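Side-chain contacts in vanadium-dependent bromoperoxidase (Corallina officinalis, PDB 1QHB), which catalyses the halogenation of organic substrates with bromide and hydrogen peroxide, using a bound vanadate cofactor: residues A[38-43]-A[401-406]; A[76-81]-A[121-126]; A[213-218]-A[551-556]; A[291-296]-A[447-452]. All coordinates share one frame; numbering follows the deposited sequence.

Contact 1 of 4, residues A[38-43]-A[401-406]; sequences GEELLY and IHRRLR. With PO4 (phosphate ion), chain G.
Glu40 and Arg403 form a side-on salt bridge in which two nitrogens each take one carboxylate oxygen. Arg403 NE donates to Glu40 OE1 at 2.8 Å (152° at the hydrogen) and Arg403 NH2 to Glu40 OE2, also 2.8 Å. Glu40 reaches across with CG anti to the backbone N (chi1 -170°) and an extended chain. Both oxygens are met on their syn sides, yet the carboxylate and guanidinium planes are turned 47° apart. This close-fitting end is backed by Phe75 of helix 72-84, and Gln595 of a second subunit supplies an acceptor to the same NH2. The bridge sits where helix 376-402 ends: Arg403 is the first residue to leave helical angles, with positive phi, and three residues on Arg406 takes the N-cap position of helix 407-422. There its guanidinium meets the phosphate in the vanadate site, with Arg406 NH1 2.9 Å and NH2 3.1 Å from phosphate O1. The wetter side is that of Glu40 OE1. One water donates to Glu40 OE1 at 2.8 Å and to Ile401 O at 2.7 Å; a second lies 2.8 Å from Glu40 OE1 and 3.1 Å from Arg403 O, bridging carboxylate and backbone more loosely.

Contact 2 of 4, residues A[76-81]-A[121-126]; sequences LAFVRA and RGWENS
Where helix 72-84 faces the short strand 123-124, Phe78 reaches across to Trp123 in a buried aromatic contact. The touch is made by one corner of the phenyl ring: Phe78 CE1 lies over one face of the indole, 3.7 Å from Trp123 CE2, while Phe78 CZ stands 4.0 Å from Trp123 NE1. The centroids of the phenyl ring and the indole's five-membered ring are 4.7 Å apart with planes 38° apart, an oblique meeting. The chain of Phe78 gets there with CG anti to the backbone N (chi1 172°), which swings the ring off the helix toward the strand. Trp123 is fixed in turn by NE1, which donates to Lys59 O, and its indole also meets the ring of Phe477. Strand 123-124 belongs to the oligomer as well as to its own chain, since Trp123 and Glu124 pair in parallel fashion with a strand of a third subunit. Gly122 N and Ser126 N there bond to side chains of Asp363 and Gln368 of that subunit, both residues of its calcium site. A leucine in place of Trp123 would probably leave Lys59 O without its indole donor and open a gap over the corner of Phe78. At Ala81, the end of the helical segment 76-81, a water ties the two segments: it donates to Ala81 O at 3.1 Å and is hydrogen-bonded to Ser126 OG at 2.8 Å. On the far side of the strand, Arg121 NH2 and Glu124 OE2 form a salt bridge of 3.2 Å.

Contact 3 of 4, residues A[213-218]-A[551-556]; sequences RRRGEV and HYFSDQ. With PO4 (phosphate ion), chain G.
Arg215 lays its guanidinium flat on the ring of Phe553, and the chain can be followed outward atom by atom. From CB and CG the chain runs toward the helix, and Arg215 CD makes the first contact, 4.0 Å from Phe553 CZ, a CH-pi approach over the ring face. The bend at chi3 (-84°) then turns the rest of the chain along that face. Arg215 NE stands 3.9 Å from Phe553 CE2, and Arg215 CZ comes 3.6 Å from Phe553 CD1. At the tip, Arg215 NH1 lies 3.8 Å from Phe553 CD1 and Arg215 NH2 3.5 Å from Phe553 CG. With the planes only 9° apart, this is a stacked cation-pi pair, and a salt bridge from Arg215 NH1 to Glu161 further restrains the guanidinium's rotation. Phe553 opens helix 553-574, directly after the N-cap residue Tyr552, so the arginine rests on the helix's first turn. Beside it Arg213 runs past Ser554 CB, its charge taken by Glu154 and Glu558. Just ahead of the helix, His551 belongs to the vanadate site, here occupied by phosphate, consistent with the vanadate-ligating histidine of the haloperoxidase family. Its second-shell partner is Asp555, which Arg404 holds in turn. Asp555 OD2 is gripped from opposite faces of its plane: His551 ND1 donates at 2.6 Å (165° at the hydrogen) and Tyr552 N at 3.1 Å. The first bond lies in the imidazole plane and sets the rotation of the ring, while His551 NE2 donates to phosphate O4 at 3.1 Å and more weakly to O1.

Contact 4 of 4, residues A[291-296]-A[447-452]; sequences FMTDLK and SSNEKQ
Thr293 covers one face of the Asn449 amide: Thr293 CB stands 3.8 Å from Asn449 CG, almost straight above the plane, and Thr293 CG2 lies 3.4 Å from Asn449 OD1. Asn449 ND2 is hydrogen-bonded to the carbonyls of Leu466 and Ser464, which fix the flip of the group. The second amide, that of Gln452, is held by OE1 accepting from Asp290 N and by NE2 bonding to Asp456. Thr293 meets the aliphatic part of this chain: Thr293 OG1 is 3.4 Å from Gln452 CG and 3.6 Å from Gln452 CB. With OG1 set between the backbone N and the carbonyl carbon (chi1 55°), the hydroxyl sits against Gln452 CB and CG while also hydrogen-bonding Asn453, and CG2 is turned to Asn449 OD1. An alanine at Thr293 is likely to leave Asn453 OD1 without its hydroxyl mate and open a gap beside Asn449 OD1, where CG2 had been. The backbones are close, 5.5 Å between the CA atoms of Thr293 and Asn449. Asn449 and Gln452 lie one turn apart on helix 439-456, and Thr293 fits against both just before Asp294, the N-cap of helix 295-302, whose OD2 takes Val297 N: the residue just ahead of a helix N-cap packed against the side of another helix.

How the contacts relate
Contacts 1 and 3 converge on one phosphate in the vanadate site, reached by Arg406 from the first and His551 from the third. They also touch directly: Arg404 NH1 lies 2.8 Å from Ser554 OG and Leu405 O 2.8 Å from Tyr552 OH, both probable hydrogen bonds, although their centres are 19 Å apart. Contact 2 also adjoins contact 1, their centres 15 Å apart, where Val79 CG2 packs 3.7 Å from Arg403 NE, and both reach the second subunit. Trp123 of contact 2 comes within about 6 Å, side chain to side chain, of His478, an active-site residue by similarity. Contact 4 stands apart, away from these sites, its nearest atoms about 8 Å from contact 1.

Contact 1 of 4, residues A[38-43]-A[401-406]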
# COMPACT_ATOMS: atom_id res chain seq x y z
N GLY A 38 38.09 -23.35 0.12
CA GLY A 38 38.15 -24.27 1.23
C GLY A 38 39.44 -24.34 2.01
O GLY A 38 39.55 -24.95 3.08
N GLU A 39 40.48 -23.64 1.56
CA GLU A 39 41.82 -23.72 2.12
C GLU A 39 41.97 -23.07 3.47
O GLU A 39 42.80 -23.46 4.30
CB GLU A 39 42.83 -22.99 1.22
CG GLU A 39 43.49 -23.99 0.30
CD GLU A 39 44.48 -23.31 -0.63
OE1 GLU A 39 44.27 -22.16 -1.00
OE2 GLU A 39 45.43 -24.04 -0.95
N GLU A 40 41.16 -22.04 3.66
CA GLU A 40 41.31 -21.22 4.83
C GLU A 40 41.55 -21.97 6.12
O GLU A 40 42.41 -21.58 6.93
CB GLU A 40 40.13 -20.26 4.91
CG GLU A 40 40.35 -19.21 5.99
CD GLU A 40 39.61 -17.92 5.79
OE1 GLU A 40 39.90 -17.18 4.81
OE2 GLU A 40 38.74 -17.61 6.64
N LEU A 41 40.69 -22.92 6.44
CA LEU A 41 40.79 -23.66 7.68
C LEU A 41 41.31 -25.06 7.47
O LEU A 41 41.34 -25.77 8.49
CB LEU A 41 39.40 -23.82 8.36
CG LEU A 41 38.74 -22.50 8.77
CD1 LEU A 41 37.31 -22.75 9.22
CD2 LEU A 41 39.57 -21.84 9.86
N LEU A 42 41.62 -25.39 6.22
CA LEU A 42 42.14 -26.74 5.93
C LEU A 42 43.48 -26.99 6.59
O LEU A 42 43.64 -28.03 7.25
CB LEU A 42 42.20 -26.94 4.39
CG LEU A 42 42.72 -28.29 3.87
CD1 LEU A 42 41.86 -29.45 4.31
CD2 LEU A 42 42.84 -28.31 2.34
N TYR A 43 44.49 -26.16 6.39
CA TYR A 43 45.85 -26.44 6.83
C TYR A 43 45.98 -26.28 8.33
O TYR A 43 45.49 -25.33 8.97
CB TYR A 43 46.92 -25.60 6.07
CG TYR A 43 46.70 -25.73 4.57
CD1 TYR A 43 46.74 -26.97 3.93
CD2 TYR A 43 46.37 -24.62 3.82
CE1 TYR A 43 46.50 -27.07 2.57
CE2 TYR A 43 46.16 -24.73 2.44
CZ TYR A 43 46.23 -25.94 1.83
OH TYR A 43 46.00 -26.04 0.48
N ILE A 401 35.43 -12.72 1.19
CA ILE A 401 35.28 -14.08 0.77
C ILE A 401 36.56 -14.90 0.70
O ILE A 401 36.71 -15.83 1.48
CB ILE A 401 34.62 -14.13 -0.63
CG1 ILE A 401 33.30 -13.37 -0.65
CG2 ILE A 401 34.42 -15.57 -1.13
CD1 ILE A 401 32.23 -13.91 0.28
N HIS A 402 37.47 -14.69 -0.27
CA HIS A 402 38.59 -15.59 -0.45
C HIS A 402 39.84 -15.36 0.34
O HIS A 402 40.49 -16.36 0.58
CB HIS A 402 39.01 -15.59 -1.94
CG HIS A 402 37.82 -15.72 -2.87
ND1 HIS A 402 37.37 -16.97 -3.19
CD2 HIS A 402 37.03 -14.81 -3.49
CE1 HIS A 402 36.31 -16.84 -4.00
NE2 HIS A 402 36.10 -15.56 -4.20
N ARG A 403 40.26 -14.15 0.66
CA ARG A 403 41.48 -13.89 1.38
C ARG A 403 42.65 -14.76 0.87
O ARG A 403 43.33 -15.35 1.68
CB ARG A 403 41.23 -14.12 2.90
CG ARG A 403 40.37 -12.97 3.50
CD ARG A 403 39.95 -13.27 4.91
NE ARG A 403 39.13 -14.48 5.16
CZ ARG A 403 37.81 -14.50 5.24
NH1 ARG A 403 37.07 -13.41 5.05
NH2 ARG A 403 37.10 -15.58 5.54
N ARG A 404 42.93 -14.74 -0.43
CA ARG A 404 44.03 -15.47 -1.03
C ARG A 404 45.39 -14.82 -0.75
O ARG A 404 45.53 -13.58 -0.80
CB ARG A 404 43.84 -15.66 -2.53
CG ARG A 404 44.94 -16.54 -3.17
CD ARG A 404 44.78 -16.56 -4.68
NE ARG A 404 45.59 -17.65 -5.28
CZ ARG A 404 45.60 -17.87 -6.59
NH1 ARG A 404 44.86 -17.16 -7.47
NH2 ARG A 404 46.34 -18.84 -7.08
N LEU A 405 46.37 -15.69 -0.42
CA LEU A 405 47.69 -15.16 -0.11
C LEU A 405 48.34 -14.62 -1.40
O LEU A 405 48.16 -15.18 -2.49
CB LEU A 405 48.64 -16.17 0.57
CG LEU A 405 49.39 -17.17 -0.31
CD1 LEU A 405 50.16 -18.07 0.65
CD2 LEU A 405 48.43 -17.99 -1.18
N ARG A 406 49.11 -13.57 -1.21
CA ARG A 406 49.79 -13.00 -2.39
C ARG A 406 50.92 -13.94 -2.80
O ARG A 406 51.40 -14.76 -2.01
CB ARG A 406 50.30 -11.61 -2.04
CG ARG A 406 49.19 -10.56 -1.85
CD ARG A 406 48.86 -9.92 -3.20
NE ARG A 406 47.93 -8.80 -2.98
CZ ARG A 406 47.68 -7.84 -3.85
NH1 ARG A 406 48.28 -7.81 -5.04
NH2 ARG A 406 46.84 -6.87 -3.57
P PO4 G . 46.09 -4.81 -6.87
O1 PO4 G . 47.31 -5.45 -6.31
O2 PO4 G . 46.12 -4.76 -8.36
O3 PO4 G . 45.97 -3.45 -6.32
O4 PO4 G . 44.92 -5.66 -6.43
O HOH W 1 41.99 -17.80 3.09
O HOH W 2 38.04 -17.80 2.82

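Contact 2 of 4, residues A[76-81]-A[121-126]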
# COMPACT_ATOMS: atom_id res chain seq x y z
N LEU A 76 41.64 -14.66 13.05
CA LEU A 76 40.21 -14.77 13.34
C LEU A 76 39.63 -13.44 13.79
O LEU A 76 38.53 -13.11 13.39
CB LEU A 76 39.92 -15.87 14.35
CG LEU A 76 40.30 -17.27 13.87
CD1 LEU A 76 40.33 -18.28 14.99
CD2 LEU A 76 39.38 -17.70 12.72
N ALA A 77 40.38 -12.61 14.50
CA ALA A 77 39.90 -11.28 14.92
C ALA A 77 39.87 -10.37 13.71
O ALA A 77 38.95 -9.56 13.52
CB ALA A 77 40.80 -10.68 16.00
N PHE A 78 40.88 -10.52 12.83
CA PHE A 78 40.98 -9.76 11.59
C PHE A 78 39.78 -10.04 10.69
O PHE A 78 39.19 -9.10 10.10
CB PHE A 78 42.26 -10.19 10.88
CG PHE A 78 42.54 -9.70 9.49
CD1 PHE A 78 42.63 -8.35 9.21
CD2 PHE A 78 42.75 -10.60 8.46
CE1 PHE A 78 42.92 -7.92 7.91
CE2 PHE A 78 43.02 -10.18 7.17
CZ PHE A 78 43.11 -8.82 6.90
N VAL A 79 39.36 -11.28 10.56
CA VAL A 79 38.17 -11.62 9.77
C VAL A 79 36.93 -10.97 10.35
O VAL A 79 36.10 -10.38 9.64
CB VAL A 79 38.01 -13.15 9.67
CG1 VAL A 79 36.69 -13.53 9.02
CG2 VAL A 79 39.16 -13.59 8.76
N ARG A 80 36.75 -11.00 11.67
CA ARG A 80 35.59 -10.38 12.29
C ARG A 80 35.59 -8.90 11.99
O ARG A 80 34.56 -8.32 11.66
CB ARG A 80 35.54 -10.59 13.81
CG ARG A 80 35.19 -12.01 14.22
CD ARG A 80 34.84 -12.10 15.69
NE ARG A 80 35.96 -11.83 16.55
CZ ARG A 80 36.95 -12.61 16.97
NH1 ARG A 80 37.06 -13.88 16.64
NH2 ARG A 80 37.85 -12.10 17.80
N ALA A 81 36.76 -8.26 12.12
CA ALA A 81 36.86 -6.84 11.81
C ALA A 81 36.48 -6.50 10.37
O ALA A 81 35.89 -5.47 10.12
CB ALA A 81 38.30 -6.30 12.08
N ARG A 121 52.68 -0.43 8.34
CA ARG A 121 51.67 0.15 7.43
C ARG A 121 50.39 -0.63 7.75
O ARG A 121 50.52 -1.77 8.21
CB ARG A 121 52.07 0.09 5.95
CG ARG A 121 52.44 -1.29 5.45
CD ARG A 121 52.87 -1.29 3.99
NE ARG A 121 51.81 -0.76 3.12
CZ ARG A 121 51.60 -1.08 1.86
NH1 ARG A 121 52.37 -1.96 1.24
NH2 ARG A 121 50.57 -0.44 1.28
N GLY A 122 49.19 -0.09 7.52
CA GLY A 122 47.95 -0.77 7.84
C GLY A 122 47.20 -1.30 6.63
O GLY A 122 47.61 -1.07 5.48
N TRP A 123 46.12 -2.05 6.89
CA TRP A 123 45.35 -2.65 5.78
C TRP A 123 44.61 -1.56 5.02
O TRP A 123 44.27 -0.62 5.71
CB TRP A 123 44.41 -3.72 6.29
CG TRP A 123 45.20 -4.84 6.91
CD1 TRP A 123 45.82 -5.85 6.25
CD2 TRP A 123 45.45 -5.05 8.30
NE1 TRP A 123 46.45 -6.71 7.14
CE2 TRP A 123 46.21 -6.23 8.40
CE3 TRP A 123 45.07 -4.39 9.46
CZ2 TRP A 123 46.64 -6.74 9.63
CZ3 TRP A 123 45.47 -4.92 10.67
CH2 TRP A 123 46.26 -6.07 10.75
N GLU A 124 44.44 -1.72 3.70
CA GLU A 124 43.79 -0.63 2.96
C GLU A 124 42.32 -0.90 2.74
O GLU A 124 41.95 -1.78 1.94
CB GLU A 124 44.55 -0.43 1.61
CG GLU A 124 46.07 -0.34 1.86
CD GLU A 124 46.93 -0.33 0.62
OE1 GLU A 124 46.88 0.70 -0.11
OE2 GLU A 124 47.68 -1.30 0.33
N ASN A 125 41.42 -0.17 3.43
CA ASN A 125 40.00 -0.37 3.19
C ASN A 125 39.57 -1.83 3.26
O ASN A 125 38.98 -2.40 2.31
CB ASN A 125 39.63 0.11 1.77
CG ASN A 125 39.85 1.61 1.62
OD1 ASN A 125 40.63 2.04 0.76
ND2 ASN A 125 39.15 2.35 2.48
N SER A 126 39.79 -2.44 4.41
CA SER A 126 39.41 -3.84 4.59
C SER A 126 37.92 -4.04 4.61
O SER A 126 37.53 -5.20 4.42
CB SER A 126 40.06 -4.40 5.85
OG SER A 126 40.08 -3.36 6.85
O HOH W 3 37.73 -3.94 8.21

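Contact 3 of 4, residues A[213-218]-A[551-556]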
# COMPACT_ATOMS: atom_id res chain seq x y z
N ARG A 213 39.66 -20.69 -18.13
CA ARG A 213 40.96 -20.00 -18.03
C ARG A 213 42.17 -20.93 -18.22
O ARG A 213 43.29 -20.45 -18.06
CB ARG A 213 41.08 -19.27 -16.67
CG ARG A 213 41.08 -20.19 -15.47
CD ARG A 213 41.13 -19.37 -14.16
NE ARG A 213 41.28 -20.38 -13.10
CZ ARG A 213 40.30 -20.70 -12.27
NH1 ARG A 213 39.13 -20.07 -12.32
NH2 ARG A 213 40.50 -21.64 -11.36
N ARG A 214 41.95 -22.19 -18.57
CA ARG A 214 43.09 -23.10 -18.73
C ARG A 214 43.87 -22.79 -20.00
O ARG A 214 43.25 -22.54 -21.01
CB ARG A 214 42.66 -24.56 -18.73
CG ARG A 214 43.92 -25.46 -18.69
CD ARG A 214 43.52 -26.75 -18.01
NE ARG A 214 44.64 -27.68 -17.99
CZ ARG A 214 44.64 -28.75 -17.20
NH1 ARG A 214 43.59 -28.94 -16.42
NH2 ARG A 214 45.68 -29.56 -17.25
N ARG A 215 45.21 -22.77 -19.93
CA ARG A 215 45.97 -22.39 -21.11
C ARG A 215 46.62 -23.60 -21.75
O ARG A 215 46.97 -24.53 -21.05
CB ARG A 215 47.02 -21.31 -20.82
CG ARG A 215 46.41 -19.99 -20.40
CD ARG A 215 47.45 -19.02 -19.93
NE ARG A 215 47.84 -19.17 -18.55
CZ ARG A 215 48.93 -18.55 -18.08
NH1 ARG A 215 49.64 -17.79 -18.91
NH2 ARG A 215 49.27 -18.70 -16.81
N GLY A 216 46.88 -23.52 -23.05
CA GLY A 216 47.55 -24.64 -23.71
C GLY A 216 49.04 -24.32 -23.84
O GLY A 216 49.69 -23.54 -23.16
N GLU A 217 49.65 -24.91 -24.86
CA GLU A 217 51.05 -24.88 -25.16
C GLU A 217 51.63 -23.47 -25.19
O GLU A 217 51.12 -22.54 -25.80
CB GLU A 217 51.25 -25.62 -26.49
CG GLU A 217 52.71 -25.96 -26.74
CD GLU A 217 53.03 -26.31 -28.18
OE1 GLU A 217 52.13 -26.33 -29.04
OE2 GLU A 217 54.23 -26.56 -28.45
N VAL A 218 52.75 -23.32 -24.47
CA VAL A 218 53.38 -22.01 -24.46
C VAL A 218 54.32 -21.89 -25.66
O VAL A 218 55.05 -22.84 -25.96
CB VAL A 218 54.17 -21.87 -23.15
CG1 VAL A 218 54.82 -20.50 -23.04
CG2 VAL A 218 53.20 -22.18 -22.01
N HIS A 551 50.54 -10.63 -8.27
CA HIS A 551 49.31 -11.34 -8.58
C HIS A 551 49.62 -12.63 -9.35
O HIS A 551 50.68 -12.72 -9.99
CB HIS A 551 48.40 -10.50 -9.51
CG HIS A 551 47.50 -9.64 -8.65
ND1 HIS A 551 46.64 -10.17 -7.72
CD2 HIS A 551 47.43 -8.31 -8.51
CE1 HIS A 551 46.03 -9.17 -7.10
NE2 HIS A 551 46.50 -8.04 -7.54
N TYR A 552 48.67 -13.53 -9.38
CA TYR A 552 48.79 -14.72 -10.23
C TYR A 552 47.94 -14.56 -11.47
O TYR A 552 46.98 -13.74 -11.44
CB TYR A 552 48.19 -15.93 -9.50
CG TYR A 552 48.62 -16.12 -8.07
CD1 TYR A 552 47.98 -15.47 -7.02
CD2 TYR A 552 49.67 -16.99 -7.80
CE1 TYR A 552 48.36 -15.66 -5.70
CE2 TYR A 552 50.04 -17.21 -6.45
CZ TYR A 552 49.39 -16.54 -5.45
OH TYR A 552 49.78 -16.80 -4.15
N PHE A 553 48.12 -15.37 -12.50
CA PHE A 553 47.23 -15.30 -13.67
C PHE A 553 45.74 -15.30 -13.35
O PHE A 553 44.96 -14.50 -13.89
CB PHE A 553 47.56 -16.48 -14.59
CG PHE A 553 46.80 -16.34 -15.91
CD1 PHE A 553 47.26 -15.53 -16.91
CD2 PHE A 553 45.59 -17.03 -16.10
CE1 PHE A 553 46.57 -15.39 -18.11
CE2 PHE A 553 44.93 -16.88 -17.27
CZ PHE A 553 45.39 -16.07 -18.29
N SER A 554 45.23 -16.22 -12.54
CA SER A 554 43.83 -16.43 -12.23
C SER A 554 43.20 -15.24 -11.52
O SER A 554 42.02 -14.91 -11.76
CB SER A 554 43.62 -17.70 -11.37
OG SER A 554 44.48 -17.59 -10.21
N ASP A 555 43.93 -14.48 -10.73
CA ASP A 555 43.48 -13.28 -10.11
C ASP A 555 43.06 -12.26 -11.18
O ASP A 555 42.08 -11.52 -11.04
CB ASP A 555 44.63 -12.56 -9.35
CG ASP A 555 45.17 -13.28 -8.14
OD1 ASP A 555 44.55 -14.25 -7.58
OD2 ASP A 555 46.25 -12.77 -7.67
N GLN A 556 43.92 -12.13 -12.20
CA GLN A 556 43.71 -11.15 -13.27
C GLN A 556 42.54 -11.51 -14.17
O GLN A 556 41.59 -10.72 -14.39
CB GLN A 556 45.01 -10.98 -14.09
CG GLN A 556 46.22 -10.60 -13.26
CD GLN A 556 45.95 -9.67 -12.11
OE1 GLN A 556 45.40 -10.02 -11.08
NE2 GLN A 556 46.30 -8.41 -12.15
P PO4 G . 46.09 -4.81 -6.87
O1 PO4 G . 47.31 -5.45 -6.31
O2 PO4 G . 46.12 -4.76 -8.36
O3 PO4 G . 45.97 -3.45 -6.32
O4 PO4 G . 44.92 -5.66 -6.43

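Contact 4 of 4, residues A[291-296]-A[447-452]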
# COMPACT_ATOMS: atom_id res chain seq x y z
N PHE A 291 63.85 -7.08 -5.07
CA PHE A 291 63.68 -6.86 -3.65
C PHE A 291 63.07 -8.06 -2.96
O PHE A 291 62.49 -8.91 -3.64
CB PHE A 291 62.75 -5.65 -3.37
CG PHE A 291 63.24 -4.37 -3.99
CD1 PHE A 291 64.10 -3.55 -3.28
CD2 PHE A 291 62.85 -3.97 -5.26
CE1 PHE A 291 64.57 -2.36 -3.81
CE2 PHE A 291 63.33 -2.80 -5.81
CZ PHE A 291 64.21 -2.00 -5.09
N MET A 292 63.23 -8.05 -1.64
CA MET A 292 62.68 -9.12 -0.83
C MET A 292 63.23 -10.48 -1.22
O MET A 292 62.52 -11.47 -1.20
CB MET A 292 61.13 -9.07 -0.94
CG MET A 292 60.52 -7.93 -0.21
SD MET A 292 58.79 -7.57 -0.57
CE MET A 292 58.04 -9.04 0.14
N THR A 293 64.52 -10.56 -1.49
CA THR A 293 65.17 -11.80 -1.86
C THR A 293 65.90 -12.36 -0.65
O THR A 293 66.45 -13.46 -0.73
CB THR A 293 66.20 -11.57 -2.98
OG1 THR A 293 67.15 -10.55 -2.58
CG2 THR A 293 65.49 -11.07 -4.23
N ASP A 294 65.86 -11.67 0.47
CA ASP A 294 66.45 -12.14 1.70
C ASP A 294 65.31 -12.49 2.67
O ASP A 294 64.39 -11.68 2.89
CB ASP A 294 67.33 -11.03 2.27
CG ASP A 294 67.73 -11.38 3.68
OD1 ASP A 294 68.61 -12.25 3.85
OD2 ASP A 294 67.16 -10.83 4.62
N LEU A 295 65.43 -13.67 3.31
CA LEU A 295 64.44 -14.13 4.26
C LEU A 295 64.09 -13.18 5.36
O LEU A 295 62.87 -12.96 5.61
CB LEU A 295 64.90 -15.45 4.90
CG LEU A 295 63.79 -16.10 5.76
CD1 LEU A 295 62.61 -16.42 4.85
CD2 LEU A 295 64.32 -17.33 6.49
N LYS A 296 65.10 -12.59 6.05
CA LYS A 296 64.67 -11.67 7.14
C LYS A 296 63.97 -10.43 6.67
O LYS A 296 63.05 -9.97 7.38
CB LYS A 296 65.89 -11.32 8.00
CG LYS A 296 66.43 -12.58 8.68
CD LYS A 296 67.71 -12.17 9.42
CE LYS A 296 68.19 -13.33 10.28
NZ LYS A 296 69.05 -12.80 11.38
N SER A 447 70.31 -18.72 -7.33
CA SER A 447 71.56 -18.14 -7.83
C SER A 447 71.35 -16.67 -8.09
O SER A 447 72.12 -15.83 -7.63
CB SER A 447 72.01 -18.95 -9.04
OG SER A 447 72.95 -18.24 -9.83
N SER A 448 70.20 -16.30 -8.68
CA SER A 448 69.95 -14.86 -8.86
C SER A 448 69.78 -14.18 -7.51
O SER A 448 70.29 -13.08 -7.37
CB SER A 448 68.73 -14.66 -9.77
OG SER A 448 68.34 -13.28 -9.83
N ASN A 449 69.09 -14.78 -6.54
CA ASN A 449 68.89 -14.15 -5.24
C ASN A 449 70.19 -14.03 -4.44
O ASN A 449 70.39 -13.07 -3.68
CB ASN A 449 67.87 -14.97 -4.44
CG ASN A 449 66.45 -14.83 -4.98
OD1 ASN A 449 66.20 -14.00 -5.84
ND2 ASN A 449 65.45 -15.57 -4.53
N GLU A 450 71.11 -15.01 -4.59
CA GLU A 450 72.40 -14.90 -3.89
C GLU A 450 73.13 -13.64 -4.39
O GLU A 450 73.53 -12.83 -3.53
CB GLU A 450 73.27 -16.13 -4.05
CG GLU A 450 74.65 -16.01 -3.42
CD GLU A 450 75.50 -17.24 -3.63
OE1 GLU A 450 75.27 -18.01 -4.58
OE2 GLU A 450 76.44 -17.44 -2.81
N LYS A 451 73.11 -13.44 -5.73
CA LYS A 451 73.76 -12.20 -6.18
C LYS A 451 73.07 -10.99 -5.65
O LYS A 451 73.73 -10.02 -5.27
CB LYS A 451 73.75 -12.12 -7.72
CG LYS A 451 74.48 -13.27 -8.39
CD LYS A 451 74.10 -13.34 -9.86
CE LYS A 451 74.78 -14.54 -10.51
NZ LYS A 451 74.84 -14.40 -11.99
N GLN A 452 71.73 -10.97 -5.64
CA GLN A 452 71.05 -9.76 -5.09
C GLN A 452 71.43 -9.57 -3.64
O GLN A 452 71.77 -8.47 -3.20
CB GLN A 452 69.52 -9.95 -5.27
CG GLN A 452 68.77 -8.69 -4.85
CD GLN A 452 69.00 -7.50 -5.76
OE1 GLN A 452 68.72 -7.51 -6.97
NE2 GLN A 452 69.51 -6.41 -5.19